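Local coordinates for protein arylamine n-acetyltransferase NAT (PDB 4BGF) that catalyses the transfer of an acetyl group to arylamines, with acetyl-CoA as the usual donor in this family and an active-site cysteine as the probable acetyl carrier, at residues Thr134-Leu139 / Pro148-Pro153; Glu72-Met77 / Val126-Gly131. All coordinates share one frame; numbering follows the deposited sequence.

Contact 1: Thr134-Leu139 / Pro148-Pro153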
loop_
_atom_site.group_PDB
_atom_site.type_symbol
_atom_site.label_atom_id
_atom_site.label_comp_id
_atom_site.label_asym_id
_atom_site.label_seq_id
_atom_site.Cartn_x
_atom_site.Cartn_y
_atom_site.Cartn_z
ATOM N N THR A 134 -2.644 -0.095 -6.104
ATOM C CA THR A 134 -3.572 0.069 -5.027
ATOM C C THR A 134 -4.643 1.050 -5.560
ATOM O O THR A 134 -4.371 1.821 -6.485
ATOM C CB THR A 134 -2.789 0.506 -3.771
ATOM O OG1 THR A 134 -3.456 0.102 -2.565
ATOM C CG2 THR A 134 -2.540 1.975 -3.757
ATOM N N PRO A 135 -5.896 0.974 -5.038
ATOM C CA PRO A 135 -6.911 1.945 -5.485
ATOM C C PRO A 135 -6.625 3.356 -4.976
ATOM O O PRO A 135 -6.043 3.528 -3.912
ATOM C CB PRO A 135 -8.194 1.418 -4.849
ATOM C CG PRO A 135 -7.713 0.603 -3.721
ATOM C CD PRO A 135 -6.506 -0.044 -4.172
ATOM N N THR A 136 -7.054 4.359 -5.728
ATOM C CA THR A 136 -6.647 5.748 -5.524
ATOM C C THR A 136 -7.850 6.605 -5.058
ATOM O O THR A 136 -7.718 7.791 -4.804
ATOM C CB THR A 136 -6.037 6.288 -6.849
ATOM O OG1 THR A 136 -7.006 6.158 -7.881
ATOM C CG2 THR A 136 -4.842 5.470 -7.278
ATOM N N SER A 137 -9.024 5.981 -4.943
ATOM C CA SER A 137 -10.243 6.637 -4.470
ATOM C C SER A 137 -10.906 5.690 -3.510
ATOM O O SER A 137 -10.815 4.481 -3.684
ATOM C CB SER A 137 -11.232 6.924 -5.612
ATOM O OG SER A 137 -10.671 7.805 -6.533
ATOM N N PRO A 138 -11.585 6.224 -2.491
ATOM C CA PRO A 138 -12.421 5.327 -1.693
ATOM C C PRO A 138 -13.388 4.598 -2.597
ATOM O O PRO A 138 -13.853 5.170 -3.576
ATOM C CB PRO A 138 -13.190 6.283 -0.780
ATOM C CG PRO A 138 -12.329 7.496 -0.693
ATOM C CD PRO A 138 -11.625 7.615 -2.009
ATOM N N LEU A 139 -13.669 3.345 -2.296
ATOM C CA LEU A 139 -14.646 2.582 -3.050
ATOM C C LEU A 139 -15.808 2.123 -2.182
ATOM O O LEU A 139 -15.614 1.388 -1.211
ATOM C CB LEU A 139 -14.004 1.350 -3.686
ATOM C CG LEU A 139 -12.826 1.669 -4.590
ATOM C CD1 LEU A 139 -12.157 0.374 -4.945
ATOM C CD2 LEU A 139 -13.277 2.444 -5.850
ATOM N N PRO A 148 -15.744 4.470 -10.719
ATOM C CA PRO A 148 -14.714 5.428 -11.119
ATOM C C PRO A 148 -13.764 5.782 -9.983
ATOM O O PRO A 148 -14.169 5.843 -8.822
ATOM C CB PRO A 148 -15.526 6.664 -11.523
ATOM C CG PRO A 148 -16.846 6.151 -11.868
ATOM C CD PRO A 148 -17.097 4.997 -10.962
ATOM N N THR A 149 -12.506 6.010 -10.326
ATOM C CA THR A 149 -11.493 6.427 -9.376
ATOM C C THR A 149 -10.776 7.582 -10.053
ATOM O O THR A 149 -11.052 7.898 -11.199
ATOM C CB THR A 149 -10.486 5.295 -9.065
ATOM O OG1 THR A 149 -9.806 4.909 -10.249
ATOM C CG2 THR A 149 -11.193 4.069 -8.501
ATOM N N THR A 150 -9.853 8.221 -9.354
ATOM C CA THR A 150 -8.992 9.201 -9.991
ATOM C C THR A 150 -8.094 8.603 -11.054
ATOM O O THR A 150 -7.605 9.327 -11.909
ATOM C CB THR A 150 -8.077 9.836 -8.980
ATOM O OG1 THR A 150 -7.389 8.814 -8.259
ATOM C CG2 THR A 150 -8.872 10.596 -8.009
ATOM N N HIS A 151 -7.795 7.299 -10.960
ATOM C CA HIS A 151 -7.091 6.558 -12.045
ATOM C C HIS A 151 -8.087 5.650 -12.789
ATOM O O HIS A 151 -9.116 6.115 -13.211
ATOM C CB HIS A 151 -5.861 5.762 -11.510
ATOM C CG HIS A 151 -4.707 6.617 -11.135
ATOM N ND1 HIS A 151 -4.823 7.549 -10.125
ATOM C CD2 HIS A 151 -3.445 6.716 -11.592
ATOM C CE1 HIS A 151 -3.677 8.171 -9.979
ATOM N NE2 HIS A 151 -2.821 7.696 -10.857
ATOM N N GLU A 152 -7.768 4.365 -12.925
ATOM C CA GLU A 152 -8.614 3.404 -13.622
ATOM C C GLU A 152 -9.836 3.151 -12.770
ATOM O O GLU A 152 -9.809 3.413 -11.582
ATOM C CB GLU A 152 -7.847 2.091 -13.821
ATOM C CG GLU A 152 -6.447 2.277 -14.437
ATOM C CD GLU A 152 -5.363 2.369 -13.395
ATOM O OE1 GLU A 152 -5.699 2.630 -12.229
ATOM O OE2 GLU A 152 -4.179 2.191 -13.747
ATOM N N PRO A 153 -10.935 2.652 -13.376
ATOM C CA PRO A 153 -12.074 2.292 -12.524
ATOM C C PRO A 153 -11.939 0.893 -11.918
ATOM O O PRO A 153 -11.333 -0.019 -12.502
ATOM C CB PRO A 153 -13.256 2.305 -13.505
ATOM C CG PRO A 153 -12.770 3.020 -14.689
ATOM C CD PRO A 153 -11.345 2.666 -14.782
#
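T136 and S137 meet T149, T150 and H151 where two loops of the seven-stranded antiparallel sheet come together, one before the short strand 139-140 and one leading into strand 154-159. These strands are the two outermost of the sheet, and the contact joins the loops at its two edges, consistent with the barrel-like second domain of the NAT fold. Along the T136 side chain, CB already lies 3.2 Å from T150 OG1. Its hydroxyl is held between the backbone N and the carbonyl carbon (chi1 58°), and from there T136 OG1 makes a 2.7 Å hydrogen bond to T150 OG1. The methyl branch also borders the imidazole, T136 CG2 standing 3.5 Å from H151 ND1; the two side chains cross at about a right angle. The far end of that ring is tied elsewhere, NE2 bonding to the backbone O of T214 in strand 209-214.

S137 supplies the second link: T150 N donates to S137 OG over 3.0 Å, with an N-H...O angle of 147°. The same hydroxyl is bonded to OE1 of Q26, so helix 22-35 is joined to both loops through one oxygen. Further along, the contact becomes apolar. There, beside Y154, L139 CD2 rests 3.7 Å from T149 CG2.

Contact 2: Glu72-Met77 / Val126-Gly131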
loop_
_atom_site.group_PDB
_atom_site.type_symbol
_atom_site.label_atom_id
_atom_site.label_comp_id
_atom_site.label_asym_id
_atom_site.label_seq_id
_atom_site.Cartn_x
_atom_site.Cartn_y
_atom_site.Cartn_z
ATOM N N GLU A 72 1.839 -1.580 7.352
ATOM C CA GLU A 72 2.358 -0.306 7.786
ATOM C C GLU A 72 1.556 0.854 7.186
ATOM O O GLU A 72 1.263 1.845 7.866
ATOM C CB GLU A 72 3.841 -0.211 7.406
ATOM C CG GLU A 72 4.698 -1.351 7.986
ATOM C CD GLU A 72 6.147 -1.342 7.498
ATOM O OE1 GLU A 72 6.400 -1.820 6.382
ATOM O OE2 GLU A 72 7.026 -0.842 8.222
ATOM N N HIS A 73 1.209 0.721 5.911
ATOM C CA HIS A 73 0.477 1.738 5.211
ATOM C C HIS A 73 -0.906 1.739 5.783
ATOM O O HIS A 73 -1.352 2.747 6.278
ATOM C CB HIS A 73 0.437 1.480 3.704
ATOM C CG HIS A 73 1.571 2.100 2.922
ATOM N ND1 HIS A 73 1.646 3.449 2.646
ATOM C CD2 HIS A 73 2.643 1.545 2.312
ATOM C CE1 HIS A 73 2.724 3.704 1.929
ATOM N NE2 HIS A 73 3.345 2.564 1.698
ATOM N N ASN A 74 -1.576 0.595 5.735
ATOM C CA ASN A 74 -2.976 0.552 6.101
ATOM C C ASN A 74 -3.184 0.543 7.601
ATOM O O ASN A 74 -4.272 0.845 8.071
ATOM C CB ASN A 74 -3.681 -0.629 5.449
ATOM C CG ASN A 74 -4.021 -0.371 4.021
ATOM O OD1 ASN A 74 -4.208 0.770 3.606
ATOM N ND2 ASN A 74 -4.122 -1.424 3.263
ATOM N N GLY A 75 -2.120 0.201 8.324
ATOM C CA GLY A 75 -1.959 0.495 9.747
ATOM C C GLY A 75 -1.972 1.992 10.022
ATOM O O GLY A 75 -2.767 2.460 10.836
ATOM N N LEU A 76 -1.127 2.753 9.332
ATOM C CA LEU A 76 -1.018 4.189 9.613
ATOM C C LEU A 76 -2.246 4.947 9.147
ATOM O O LEU A 76 -2.721 5.823 9.830
ATOM C CB LEU A 76 0.241 4.824 8.987
ATOM C CG LEU A 76 0.449 6.325 9.273
ATOM C CD1 LEU A 76 0.624 6.633 10.780
ATOM C CD2 LEU A 76 1.634 6.838 8.457
ATOM N N MET A 77 -2.744 4.634 7.968
ATOM C CA MET A 77 -3.975 5.228 7.524
ATOM C C MET A 77 -5.133 4.949 8.522
ATOM O O MET A 77 -5.852 5.871 8.907
ATOM C CB MET A 77 -4.294 4.710 6.127
ATOM C CG MET A 77 -5.562 5.264 5.531
ATOM S SD MET A 77 -5.705 7.100 5.526
ATOM C CE MET A 77 -4.531 7.668 4.269
ATOM N N VAL A 126 -10.994 1.228 1.800
ATOM C CA VAL A 126 -9.809 2.065 1.695
ATOM C C VAL A 126 -8.565 1.158 1.698
ATOM O O VAL A 126 -8.433 0.261 2.530
ATOM C CB VAL A 126 -9.782 3.142 2.827
ATOM C CG1 VAL A 126 -8.519 4.019 2.758
ATOM C CG2 VAL A 126 -11.033 3.988 2.778
ATOM N N ASP A 127 -7.671 1.358 0.734
ATOM C CA ASP A 127 -6.448 0.546 0.628
ATOM C C ASP A 127 -5.293 1.334 0.004
ATOM O O ASP A 127 -5.238 1.477 -1.210
ATOM C CB ASP A 127 -6.702 -0.728 -0.197
ATOM C CG ASP A 127 -5.576 -1.722 -0.082
ATOM O OD1 ASP A 127 -4.588 -1.399 0.586
ATOM O OD2 ASP A 127 -5.672 -2.815 -0.653
ATOM N N VAL A 128 -4.375 1.828 0.834
ATOM C CA VAL A 128 -3.206 2.573 0.366
ATOM C C VAL A 128 -1.953 1.699 0.479
ATOM O O VAL A 128 -0.844 2.218 0.497
ATOM C CB VAL A 128 -3.005 3.943 1.131
ATOM C CG1 VAL A 128 -4.191 4.848 0.913
ATOM C CG2 VAL A 128 -2.788 3.762 2.651
ATOM N N GLY A 129 -2.138 0.381 0.534
ATOM C CA GLY A 129 -1.049 -0.518 0.848
ATOM C C GLY A 129 -0.841 -1.662 -0.108
ATOM O O GLY A 129 -0.061 -2.553 0.180
ATOM N N PHE A 130 -1.542 -1.653 -1.236
ATOM C CA PHE A 130 -1.401 -2.700 -2.212
ATOM C C PHE A 130 -0.206 -2.474 -3.194
ATOM O O PHE A 130 0.172 -3.378 -3.926
ATOM C CB PHE A 130 -2.730 -2.918 -2.946
ATOM C CG PHE A 130 -2.725 -4.112 -3.833
ATOM C CD1 PHE A 130 -2.698 -5.386 -3.301
ATOM C CD2 PHE A 130 -2.720 -3.967 -5.203
ATOM C CE1 PHE A 130 -2.658 -6.493 -4.112
ATOM C CE2 PHE A 130 -2.690 -5.059 -6.031
ATOM C CZ PHE A 130 -2.659 -6.340 -5.483
ATOM N N GLY A 131 0.417 -1.305 -3.164
ATOM C CA GLY A 131 1.584 -1.084 -3.987
ATOM C C GLY A 131 1.127 -0.315 -5.190
ATOM O O GLY A 131 0.148 0.416 -5.096
#
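N74 and H73, on helix 70-83, pack on the D127-G129 turn at the heart of the protein. D127 OD1 accepts from G129 N, two residues on, at 3.0 Å, making an Asx turn. With C70 and H110, D127 fits the Cys-His-Asp triad known from arylamine N-acetyltransferases; its OD2 is bonded to H110 NE2, while OD1 faces the helix.

The tight part is built round the amide of N74. With CG beside its own backbone N and anti to the carbonyl carbon (chi1 -79°), the amide reaches out over the turn and uses both its ends. N74 ND2 donates to D127 OD1 at 2.7 Å, nearly straight at 170°, the oxygen lying almost in the amide plane. N74 OD1 accepts from V128 N at 3.0 Å on a lone pair in the carbonyl plane. Amide and carboxylate are turned 51° apart, and N74 ND2 and G129 N approach D127 OD1 from opposite faces of the carboxylate. Two donors on this oxygen, with H110 on OD2, should limit rotation of the carboxylate, consistent with N74 positioning D127 for H110. A further bond from N74 ND2 to T111 O fixes the amide's orientation.

One turn along the helix the fit is looser and purely apolar: M77 CB touches V128 CG2 at 3.9 Å, and M77 CG comes no nearer than 4.2 Å to V126 CG1. All the touching residues are buried, so the loose side is apolar packing and not a solvent face. At the H73 end, a carbonyl covers one ring face: V128 O sits 3.4 Å from H73 CG, offset toward the rim.

Following the chain, helix 70-83 opens contact 2, and the return of 126-131 closes a long loop that takes in strands 87-95, 110-116 and 124-126. Contact 1 opens three residues later at T134 and closes at 148-153, a short excursion round strand 139-140. The two loops therefore follow in series and neither enclose nor cross one another. Contact 2 ties helix 70-83 to the end of strand 124-126 and the loop that leaves it; contact 1 ties together two loops serving the sheet's outermost strands. Their centres are about 14 Å apart, yet they meet through 126-131 and 134-139: T134 OG1 lies 2.6 Å from D127 O, a probable hydrogen bond, and P135 CD packs on the same oxygen.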